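PDB 5VEO: ectonucleotide pyrophosphatase/phosphodiesterase family member 5 from Mus musculus, which is a zinc-dependent ectoenzyme of the type I phosphodiesterase/nucleotide pyrophosphatase family that probably hydrolyses phosphate ester bonds in a restricted set of nucleotide substrates. Local coordinates for residues A[24-29]-A[332-337]; A[51-57]-A[324-329]; A[180-186]-A[226-230]. The protein carries 1 engineered substitution. All coordinates share one frame; numbering follows the deposited sequence. Where two conformers were deposited one is given.

Interaction 1: A[24-29]-A[332-337]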
loop_
_atom_site.group_PDB
_atom_site.type_symbol
_atom_site.label_atom_id
_atom_site.label_comp_id
_atom_site.label_asym_id
_atom_site.label_seq_id
_atom_site.Cartn_x
_atom_site.Cartn_y
_atom_site.Cartn_z
ATOM N N PHE A 24 0.722 -8.276 3.455
ATOM C CA PHE A 24 1.518 -9.132 4.331
ATOM C C PHE A 24 1.527 -8.479 5.709
ATOM O O PHE A 24 2.347 -7.608 6.024
ATOM C CB PHE A 24 2.922 -9.348 3.776
ATOM C CG PHE A 24 3.618 -10.557 4.346
ATOM C CD1 PHE A 24 3.988 -10.612 5.691
ATOM C CD2 PHE A 24 3.872 -11.664 3.549
ATOM C CE1 PHE A 24 4.623 -11.740 6.207
ATOM C CE2 PHE A 24 4.521 -12.788 4.064
ATOM C CZ PHE A 24 4.896 -12.820 5.397
ATOM N N ARG A 25 0.559 -8.880 6.525
ATOM C CA ARG A 25 0.443 -8.393 7.891
ATOM C C ARG A 25 1.711 -8.740 8.673
ATOM O O ARG A 25 2.284 -9.821 8.512
ATOM C CB ARG A 25 -0.793 -9.033 8.541
ATOM C CG ARG A 25 -1.251 -8.391 9.814
ATOM C CD ARG A 25 -2.601 -8.938 10.225
ATOM N NE ARG A 25 -2.462 -10.107 11.041
ATOM C CZ ARG A 25 -3.482 -10.814 11.516
ATOM N NH1 ARG A 25 -4.745 -10.484 11.224
ATOM N NH2 ARG A 25 -3.228 -11.857 12.309
ATOM N N TRP A 26 2.087 -7.832 9.581
ATOM C CA TRP A 26 3.373 -7.888 10.279
ATOM C C TRP A 26 3.587 -9.215 11.020
ATOM O O TRP A 26 4.717 -9.724 11.080
ATOM C CB TRP A 26 3.478 -6.697 11.248
ATOM C CG TRP A 26 2.502 -6.793 12.362
ATOM C CD1 TRP A 26 1.168 -6.521 12.324
ATOM C CD2 TRP A 26 2.785 -7.261 13.680
ATOM N NE1 TRP A 26 0.594 -6.803 13.556
ATOM C CE2 TRP A 26 1.577 -7.256 14.399
ATOM C CE3 TRP A 26 3.955 -7.682 14.323
ATOM C CZ2 TRP A 26 1.503 -7.653 15.732
ATOM C CZ3 TRP A 26 3.876 -8.076 15.654
ATOM C CH2 TRP A 26 2.655 -8.047 16.337
ATOM N N ASP A 27 2.529 -9.792 11.579
ATOM C CA ASP A 27 2.666 -11.010 12.378
ATOM C C ASP A 27 2.483 -12.294 11.572
ATOM O O ASP A 27 2.574 -13.387 12.146
ATOM C CB ASP A 27 1.684 -10.978 13.545
ATOM C CG ASP A 27 0.241 -10.993 13.093
ATOM O OD1 ASP A 27 -0.651 -11.292 13.920
ATOM O OD2 ASP A 27 -0.011 -10.750 11.902
ATOM N N TYR A 28 2.306 -12.201 10.248
ATOM C CA TYR A 28 2.231 -13.407 9.429
ATOM C C TYR A 28 3.516 -14.222 9.494
ATOM O O TYR A 28 3.480 -15.430 9.257
ATOM C CB TYR A 28 1.931 -13.040 7.980
ATOM C CG TYR A 28 0.491 -12.725 7.601
ATOM C CD1 TYR A 28 0.195 -12.350 6.308
ATOM C CD2 TYR A 28 -0.567 -12.850 8.488
ATOM C CE1 TYR A 28 -1.096 -12.087 5.898
ATOM C CE2 TYR A 28 -1.883 -12.575 8.077
ATOM C CZ TYR A 28 -2.131 -12.201 6.777
ATOM O OH TYR A 28 -3.412 -11.946 6.357
ATOM N N LEU A 29 4.657 -13.566 9.786
ATOM C CA LEU A 29 5.953 -14.231 9.957
ATOM C C LEU A 29 5.881 -15.397 10.914
ATOM O O LEU A 29 6.712 -16.312 10.851
ATOM C CB LEU A 29 6.988 -13.240 10.510
ATOM C CG LEU A 29 7.304 -12.034 9.640
ATOM C CD1 LEU A 29 8.297 -11.135 10.369
ATOM C CD2 LEU A 29 7.861 -12.495 8.304
ATOM N N ALA A 332 -3.204 -2.508 14.859
ATOM C CA ALA A 332 -2.067 -3.390 14.613
ATOM C C ALA A 332 -2.306 -4.313 13.421
ATOM O O ALA A 332 -1.370 -4.585 12.645
ATOM C CB ALA A 332 -1.766 -4.212 15.865
ATOM N N GLU A 333 -3.546 -4.800 13.251
ATOM C CA GLU A 333 -3.808 -5.744 12.171
ATOM C C GLU A 333 -3.652 -5.100 10.795
ATOM O O GLU A 333 -3.500 -5.827 9.808
ATOM C CB GLU A 333 -5.190 -6.376 12.317
ATOM C CG GLU A 333 -5.220 -7.355 13.500
ATOM C CD GLU A 333 -6.497 -8.097 13.735
ATOM O OE1 GLU A 333 -7.330 -8.188 12.841
ATOM O OE2 GLU A 333 -6.657 -8.610 14.875
ATOM N N MET A 334 -3.691 -3.768 10.711
ATOM C CA MET A 334 -3.482 -3.082 9.436
ATOM C C MET A 334 -2.011 -2.862 9.114
ATOM O O MET A 334 -1.703 -2.424 7.993
ATOM C CB MET A 334 -4.214 -1.750 9.438
ATOM C CG MET A 334 -5.716 -1.879 9.419
ATOM S SD MET A 334 -6.353 -2.799 8.010
ATOM C CE MET A 334 -6.624 -4.387 8.717
ATOM N N HIS A 335 -1.090 -3.214 10.044
ATOM C CA HIS A 335 0.315 -2.861 9.847
ATOM C C HIS A 335 1.064 -3.922 9.035
ATOM O O HIS A 335 0.896 -5.125 9.259
ATOM C CB HIS A 335 1.002 -2.657 11.189
ATOM C CG HIS A 335 0.470 -1.475 11.932
ATOM N ND1 HIS A 335 0.727 -1.241 13.262
ATOM C CD2 HIS A 335 -0.336 -0.468 11.522
ATOM C CE1 HIS A 335 0.105 -0.139 13.643
ATOM N NE2 HIS A 335 -0.533 0.359 12.597
ATOM N N PRO A 336 1.907 -3.481 8.103
ATOM C CA PRO A 336 2.671 -4.398 7.260
ATOM C C PRO A 336 3.998 -4.814 7.873
ATOM O O PRO A 336 4.577 -4.108 8.694
ATOM C CB PRO A 336 2.954 -3.542 6.024
ATOM C CG PRO A 336 3.134 -2.167 6.607
ATOM C CD PRO A 336 2.120 -2.078 7.733
ATOM N N ILE A 337 4.536 -5.912 7.339
ATOM C CA ILE A 337 5.913 -6.299 7.628
ATOM C C ILE A 337 6.879 -5.253 7.090
ATOM O O ILE A 337 6.597 -4.549 6.097
ATOM C CB ILE A 337 6.296 -7.656 7.012
ATOM C CG1 ILE A 337 6.024 -7.639 5.503
ATOM C CG2 ILE A 337 5.709 -8.792 7.770
ATOM C CD1 ILE A 337 6.832 -8.610 4.705
#

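Interaction 2: A[51-57]-A[324-329]. With ZN (zinc ion), chain D; AMP (adenosine monophosphate), chain Q; EDO (1,2-ethanediol), chain K.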
loop_
_atom_site.group_PDB
_atom_site.type_symbol
_atom_site.label_atom_id
_atom_site.label_comp_id
_atom_site.label_asym_id
_atom_site.label_seq_id
_atom_site.Cartn_x
_atom_site.Cartn_y
_atom_site.Cartn_z
ATOM N N THR A 51 3.652 1.923 11.125
ATOM C CA THR A 51 2.403 2.646 10.953
ATOM C C THR A 51 2.326 3.117 9.512
ATOM O O THR A 51 3.103 3.989 9.087
ATOM C CB THR A 51 2.307 3.825 11.910
ATOM O OG1 THR A 51 2.329 3.340 13.244
ATOM C CG2 THR A 51 1.021 4.563 11.682
ATOM N N ASN A 52 1.406 2.524 8.764
ATOM C CA ASN A 52 1.172 2.871 7.369
ATOM C C ASN A 52 0.171 4.026 7.331
ATOM O O ASN A 52 0.015 4.745 8.325
ATOM C CB ASN A 52 0.758 1.611 6.589
ATOM C CG ASN A 52 -0.473 0.894 7.178
ATOM O OD1 ASN A 52 -0.861 1.101 8.341
ATOM N ND2 ASN A 52 -1.071 0.005 6.371
ATOM N N VAL A 53 -0.451 4.287 6.181
ATOM C CA VAL A 53 -1.306 5.463 6.064
ATOM C C VAL A 53 -2.760 5.074 5.830
ATOM O O VAL A 53 -3.100 4.032 5.240
ATOM C CB VAL A 53 -0.853 6.464 4.974
ATOM C CG1 VAL A 53 0.546 6.969 5.257
ATOM C CG2 VAL A 53 -0.975 5.916 3.592
ATOM N N PHE A 54 -3.628 5.979 6.269
ATOM C CA PHE A 54 -5.063 5.882 6.053
ATOM C C PHE A 54 -5.423 6.443 4.690
ATOM O O PHE A 54 -4.886 7.497 4.311
ATOM C CB PHE A 54 -5.771 6.664 7.152
ATOM C CG PHE A 54 -7.254 6.482 7.209
ATOM C CD1 PHE A 54 -7.819 5.362 7.808
ATOM C CD2 PHE A 54 -8.097 7.465 6.723
ATOM C CE1 PHE A 54 -9.197 5.224 7.897
ATOM C CE2 PHE A 54 -9.473 7.330 6.823
ATOM C CZ PHE A 54 -10.018 6.210 7.399
ATOM N N ILE A 55 -6.323 5.811 3.933
ATOM C CA ILE A 55 -6.909 4.504 4.219
ATOM C C ILE A 55 -5.922 3.393 3.885
ATOM O O ILE A 55 -5.085 3.521 3.000
ATOM C CB ILE A 55 -8.241 4.309 3.448
ATOM C CG1 ILE A 55 -8.018 4.205 1.936
ATOM C CG2 ILE A 55 -9.208 5.427 3.781
ATOM C CD1 ILE A 55 -9.286 3.927 1.153
ATOM N N THR A 56 -6.052 2.268 4.588
ATOM C CA THR A 56 -5.038 1.221 4.542
ATOM C C THR A 56 -5.328 0.239 3.401
ATOM O O THR A 56 -5.551 -0.974 3.598
ATOM C CB THR A 56 -4.925 0.530 5.906
ATOM O OG1 THR A 56 -6.206 0.052 6.351
ATOM C CG2 THR A 56 -4.339 1.466 6.961
ATOM N N LYS A 57 -5.298 0.799 2.180
ATOM C CA LYS A 57 -5.468 0.086 0.914
ATOM C C LYS A 57 -4.220 0.241 0.045
ATOM O O LYS A 57 -3.321 1.044 0.329
ATOM C CB LYS A 57 -6.715 0.592 0.159
ATOM C CG LYS A 57 -8.026 0.489 0.941
ATOM C CD LYS A 57 -8.782 -0.694 0.568
ATOM C CE LYS A 57 -10.192 -0.778 1.082
ATOM N NZ LYS A 57 -10.543 -2.251 1.020
ATOM N N ASN A 324 -10.509 -8.338 5.128
ATOM C CA ASN A 324 -10.395 -7.041 4.487
ATOM C C ASN A 324 -9.468 -6.118 5.270
ATOM O O ASN A 324 -8.979 -6.430 6.367
ATOM C CB ASN A 324 -11.772 -6.396 4.286
ATOM C CG ASN A 324 -11.806 -5.428 3.095
ATOM O OD1 ASN A 324 -10.857 -5.316 2.310
ATOM N ND2 ASN A 324 -12.898 -4.690 2.991
ATOM N N HIS A 325 -9.223 -4.966 4.659
ATOM C CA HIS A 325 -8.337 -3.939 5.176
ATOM C C HIS A 325 -8.859 -2.606 4.654
ATOM O O HIS A 325 -9.811 -2.556 3.872
ATOM C CB HIS A 325 -6.892 -4.220 4.740
ATOM C CG HIS A 325 -6.755 -4.362 3.259
ATOM N ND1 HIS A 325 -6.519 -3.287 2.434
ATOM C CD2 HIS A 325 -6.940 -5.429 2.444
ATOM C CE1 HIS A 325 -6.500 -3.698 1.174
ATOM N NE2 HIS A 325 -6.774 -4.990 1.155
ATOM N N GLY A 326 -8.215 -1.528 5.066
ATOM C CA GLY A 326 -8.710 -0.186 4.832
ATOM C C GLY A 326 -9.046 0.556 6.099
ATOM O O GLY A 326 -9.176 1.790 6.068
ATOM N N TYR A 327 -9.134 -0.167 7.214
ATOM C CA TYR A 327 -9.458 0.365 8.525
ATOM C C TYR A 327 -8.378 1.321 9.048
ATOM O O TYR A 327 -7.268 1.428 8.518
ATOM C CB TYR A 327 -9.633 -0.787 9.514
ATOM C CG TYR A 327 -10.657 -1.810 9.075
ATOM C CD1 TYR A 327 -12.006 -1.618 9.335
ATOM C CD2 TYR A 327 -10.287 -2.945 8.382
ATOM C CE1 TYR A 327 -12.955 -2.545 8.930
ATOM C CE2 TYR A 327 -11.225 -3.871 7.969
ATOM C CZ TYR A 327 -12.554 -3.672 8.243
ATOM O OH TYR A 327 -13.481 -4.592 7.823
ATOM N N ASP A 328 -8.747 2.023 10.123
ATOM C CA ASP A 328 -7.861 2.873 10.911
ATOM C C ASP A 328 -6.418 2.363 10.908
ATOM O O ASP A 328 -6.156 1.211 11.294
ATOM C CB ASP A 328 -8.420 2.921 12.335
ATOM C CG ASP A 328 -7.785 3.972 13.213
ATOM O OD1 ASP A 328 -6.704 4.488 12.907
ATOM O OD2 ASP A 328 -8.403 4.254 14.257
ATOM N N ASN A 329 -5.466 3.225 10.506
ATOM C CA ASN A 329 -4.066 2.820 10.447
ATOM C C ASN A 329 -3.415 2.702 11.820
ATOM O O ASN A 329 -2.256 2.282 11.898
ATOM C CB ASN A 329 -3.252 3.779 9.572
ATOM C CG ASN A 329 -3.186 5.181 10.130
ATOM O OD1 ASN A 329 -4.117 5.665 10.790
ATOM N ND2 ASN A 329 -2.080 5.854 9.859
HETATM ZN ZN ZN D . -6.588 -6.186 -0.513
HETATM P P AMP Q . -5.742 -3.860 -2.254
HETATM O O1P AMP Q . -6.144 -2.473 -1.851
HETATM O O2P AMP Q . -6.843 -4.882 -1.945
HETATM O O3P AMP Q . -4.411 -4.299 -1.651
HETATM O "O5'" AMP Q . -5.528 -3.886 -3.841
HETATM C "C5'" AMP Q . -4.663 -4.881 -4.408
HETATM C "C4'" AMP Q . -5.116 -5.381 -5.752
HETATM O "O4'" AMP Q . -4.826 -4.386 -6.724
HETATM C "C3'" AMP Q . -4.365 -6.631 -6.216
HETATM O "O3'" AMP Q . -5.199 -7.766 -6.141
HETATM C "C2'" AMP Q . -3.989 -6.347 -7.674
HETATM O "O2'" AMP Q . -4.364 -7.341 -8.589
HETATM C "C1'" AMP Q . -4.684 -5.031 -7.964
HETATM N N9 AMP Q . -3.926 -4.170 -8.844
HETATM C C8 AMP Q . -2.728 -3.606 -8.613
HETATM N N7 AMP Q . -2.366 -2.848 -9.678
HETATM C C5 AMP Q . -3.378 -2.948 -10.580
HETATM C C6 AMP Q . -3.672 -2.403 -11.921
HETATM N N6 AMP Q . -2.788 -1.586 -12.520
HETATM N N1 AMP Q . -4.830 -2.743 -12.515
HETATM C C2 AMP Q . -5.735 -3.554 -11.939
HETATM N N3 AMP Q . -5.553 -4.086 -10.719
HETATM C C4 AMP Q . -4.397 -3.820 -10.030
HETATM C C1 EDO K . 2.056 7.149 8.971
HETATM O O1 EDO K . 3.141 6.769 8.083
HETATM C C2 EDO K . 2.435 8.214 10.017
HETATM O O2 EDO K . 1.297 8.528 10.871
HETATM O O HOH W 1 -13.311 -3.531 0.122
#

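Interaction 3: A[180-186]-A[226-230]. With ZN (zinc ion), chain D.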
loop_
_atom_site.group_PDB
_atom_site.type_symbol
_atom_site.label_atom_id
_atom_site.label_comp_id
_atom_site.label_asym_id
_atom_site.label_seq_id
_atom_site.Cartn_x
_atom_site.Cartn_y
_atom_site.Cartn_z
ATOM N N GLY A 180 -5.833 -13.779 1.526
ATOM C CA GLY A 180 -6.334 -13.202 2.768
ATOM C C GLY A 180 -7.765 -12.706 2.651
ATOM O O GLY A 180 -8.584 -12.909 3.552
ATOM N N HIS A 181 -8.090 -12.051 1.534
ATOM C CA HIS A 181 -9.470 -11.635 1.299
ATOM C C HIS A 181 -10.406 -12.833 1.236
ATOM O O HIS A 181 -11.512 -12.800 1.782
ATOM C CB HIS A 181 -9.588 -10.853 -0.001
ATOM C CG HIS A 181 -9.094 -9.441 0.061
ATOM N ND1 HIS A 181 -9.672 -8.478 0.857
ATOM C CD2 HIS A 181 -8.089 -8.823 -0.609
ATOM C CE1 HIS A 181 -9.043 -7.329 0.681
ATOM N NE2 HIS A 181 -8.088 -7.507 -0.213
ATOM N N ASP A 182 -9.997 -13.874 0.511
ATOM C CA ASP A 182 -10.880 -14.994 0.214
ATOM C C ASP A 182 -11.202 -15.809 1.459
ATOM O O ASP A 182 -12.350 -16.223 1.662
ATOM C CB ASP A 182 -10.235 -15.899 -0.835
ATOM C CG ASP A 182 -10.236 -15.291 -2.220
ATOM O OD1 ASP A 182 -10.987 -14.315 -2.449
ATOM O OD2 ASP A 182 -9.488 -15.796 -3.088
ATOM N N VAL A 183 -10.192 -16.118 2.267
ATOM C CA VAL A 183 -10.383 -17.030 3.388
ATOM C C VAL A 183 -10.390 -16.335 4.739
ATOM O O VAL A 183 -10.899 -16.923 5.710
ATOM C CB VAL A 183 -9.342 -18.169 3.374
ATOM C CG1 VAL A 183 -9.403 -18.905 2.049
ATOM C CG2 VAL A 183 -7.937 -17.662 3.688
ATOM N N GLY A 184 -9.880 -15.112 4.834
ATOM C CA GLY A 184 -9.733 -14.436 6.097
ATOM C C GLY A 184 -8.407 -14.767 6.759
ATOM O O GLY A 184 -7.904 -15.893 6.655
ATOM N N PRO A 185 -7.798 -13.785 7.437
ATOM C CA PRO A 185 -6.465 -14.019 8.016
ATOM C C PRO A 185 -6.450 -15.037 9.147
ATOM O O PRO A 185 -5.362 -15.539 9.499
ATOM C CB PRO A 185 -6.053 -12.635 8.520
ATOM C CG PRO A 185 -7.351 -11.905 8.744
ATOM C CD PRO A 185 -8.282 -12.412 7.694
ATOM N N ASP A 186 -7.603 -15.339 9.749
ATOM C CA ASP A 186 -7.682 -16.323 10.822
ATOM C C ASP A 186 -7.842 -17.736 10.292
ATOM O O ASP A 186 -7.817 -18.694 11.080
ATOM C CB ASP A 186 -8.858 -16.024 11.753
ATOM C CG ASP A 186 -8.722 -14.697 12.479
ATOM O OD1 ASP A 186 -7.638 -14.101 12.444
ATOM O OD2 ASP A 186 -9.703 -14.246 13.108
ATOM N N GLY A 226 -1.979 -4.806 6.370
ATOM C CA GLY A 226 -2.303 -6.126 6.855
ATOM C C GLY A 226 -3.687 -6.575 6.430
ATOM O O GLY A 226 -4.122 -6.360 5.288
ATOM N N MET A 227 -4.388 -7.231 7.351
ATOM C CA MET A 227 -5.669 -7.845 7.023
ATOM C C MET A 227 -6.380 -8.194 8.324
ATOM O O MET A 227 -5.730 -8.565 9.302
ATOM C CB MET A 227 -5.459 -9.113 6.174
ATOM C CG MET A 227 -6.705 -9.728 5.540
ATOM S SD MET A 227 -7.369 -8.792 4.127
ATOM C CE MET A 227 -6.070 -8.999 2.929
ATOM N N THR A 228 -7.697 -8.064 8.340
ATOM C CA THR A 228 -8.474 -8.439 9.516
ATOM C C THR A 228 -9.659 -9.303 9.096
ATOM O O THR A 228 -10.128 -9.257 7.953
ATOM C CB THR A 228 -8.924 -7.216 10.359
ATOM O OG1 THR A 228 -9.282 -7.632 11.691
ATOM C CG2 THR A 228 -10.125 -6.569 9.820
ATOM N N GLN A 229 -10.106 -10.119 10.043
ATOM C CA GLN A 229 -11.185 -11.069 9.809
ATOM C C GLN A 229 -12.538 -10.375 9.829
ATOM O O GLN A 229 -12.882 -9.661 10.787
ATOM C CB GLN A 229 -11.152 -12.176 10.863
ATOM C CG GLN A 229 -12.058 -13.347 10.561
ATOM C CD GLN A 229 -11.470 -14.325 9.543
ATOM O OE1 GLN A 229 -10.274 -14.329 9.285
ATOM N NE2 GLN A 229 -12.314 -15.163 8.976
ATOM N N CYS A 230 -13.331 -10.664 8.812
ATOM C CA CYS A 230 -14.699 -10.190 8.693
ATOM C C CYS A 230 -15.678 -11.347 8.867
ATOM O O CYS A 230 -15.297 -12.518 8.894
ATOM C CB CYS A 230 -14.904 -9.501 7.352
ATOM S SG CYS A 230 -13.896 -7.976 7.240
HETATM ZN ZN ZN D . -6.588 -6.186 -0.513
HETATM O O HOH W 2 -11.956 -17.776 8.003
#

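Interaction 1: A[24-29]-A[332-337]
R25 runs alongside E333, the two side chains pointing the same way, where the loop after strand 16-21 meets the loop leading into strand 338-341. At its base, CB of R25 sits over the centre of the Y28 ring. The next two carbons pass the 3-10 segment 332-334: CG lies 3.4 Å and CD 3.3 Å from the carbonyl O of E333. The chain then bends (chi3 89°), and this turn brings the guanidinium group back to D27. There it grips the carboxylate side-on, NE reaching OD2 of D27 at 2.7 Å in an almost straight bond close to the guanidinium plane, and NH2 bonding OD1 less directly. At the remaining tip, NH1 is 3.8 Å from OE1 of E333. This is a long salt bridge of charges alone, because the oxygen stands well out of the guanidinium plane; NH1 hydrogen-bonds M227 O instead, and OE1 also lies close to T228 OG1, a doubtful pairing as T228 has two conformers.

The backbones form a single bridge between R25 and P336. I337 N donates to F24 O at 3.1 Å, and W26 N to H335 O at 3.0 Å. The W26 indole lies along A332 and H335, CD1 and NE1 against A332 O. On the buried flank I337 crosses F24, its CD1 over the phenyl face 4.0 Å from the ring centroid, while CG2 lies against CD1 and CE1 of F24. Together these contacts join segments that border two strands of the central alkaline-phosphatase-type sheet. The arginine is fixed mainly by D27 and M227, with E333 probably adding a weak electrostatic pull, whereas the direct hold between the two loops comes mainly from backbone bonds, the W26 indole and the F24-I337 contact.

Interaction 2: A[51-57]-A[324-329]
H325 turns the edge of its imidazole to T56, and that edge-on approach links the loop ahead of helix 58-67 to the zinc centre of this alkaline-phosphatase-superfamily fold. ND1 of H325 donates to T56 O at 2.8 Å, nearly in the ring plane and on a carbonyl lone pair, while NE2 binds zinc at 2.1 Å. D177 and H181 complete the protein ligands of this metal, and O2P of the bound AMP coordinates it as well. T56 is the centre of an inverse gamma turn, followed by K57 at the N-cap of the helix.

K57 crosses H325 obliquely. Its chain is kinked by rotation about CB-CG, which carries CD to within 3.8 Å of H325 CE1 and brings the ammonium group to the backbone of 324-329. There NZ bonds H325 O at 3.0 Å from above the carbonyl plane, and a water joins it to N324 ND2. The start of the same side chain, CB, faces the nucleotide phosphate, 3.7 Å from O1P of AMP. AMP is also hydrogen-bonded to N79, Y143 and the backbone N of A58, the engineered residue.

At the other end the N52 and N329 side chains run antiparallel to one another, with their amide planes 38° apart. N52 is held through ND2 by D224 O, and its OD1 is buried without a polar partner. T56 meets N329 at about a right angle, CG2 of T56 lying 3.7 Å from CB of N329. Between these ends the F54 ring presents its edge to the backbone of Y327 and D328. N329, with CG turned between its backbone N and carbonyl carbon (chi1 64°), aims ND2 at N52 O, forming a 2.8 Å bond that is virtually straight at 177°.

Interaction 3: A[180-186]-A[226-230]
M227 lays its thioether end over one face of the H181 imidazole, crossing it at about a right angle. CE stands almost on the ring normal, 4.0 Å from the centroid, and SD follows at 4.2 Å, a combined CH-pi and sulfur-aromatic contact. Bends at chi2 and chi3 (74° and 67°) curl the methionine onto the ring. H181 NE2 binds zinc at 2.0 Å, beside D177 and H325, while ND1 is hydrogen-bonded to G323 O.

One step out, P185 packs its CD against CG of M227 at 3.8 Å, and its CG rests on the T228-Q229 peptide. Helix 177-183 ends here: G184 takes a positive phi and turns the chain toward strand 228-229. Q229 bends back to secure this turn. Its OE1 accepts from D186 N at 2.9 Å, and its NE2 reaches a water that also donates to V183 O.

The zinc ligand is thus gripped through both ring nitrogens and covered on one face by a soft, apolar group, which should restrict its rotation, while the polar clamp by Q229 is confined to the partly exposed turn beyond the helix.

Interactions 1 and 2 are buried, whereas interaction 3 is partly buried and reaches the surface at D186. Interactions 2 and 3 converge on one zinc ion, supplying H325 and H181 respectively, and their strands are tied by the backbone bond from T228 N to N324 O. Interaction 1 adjoins both: R25 NH1 and the E333 backbone bond M227 of interaction 3, and H335 NE2 bonds N329 O of interaction 2. The chemistry changes accordingly, from backbone bridging, a charge network and aliphatic-aromatic contact beside the central sheet, through polar bonding that runs from the nucleotide phosphate at H325 and K57 to an asparagine bond farther off, to a methionine-covered ligand and a water-assisted turn at the helix end.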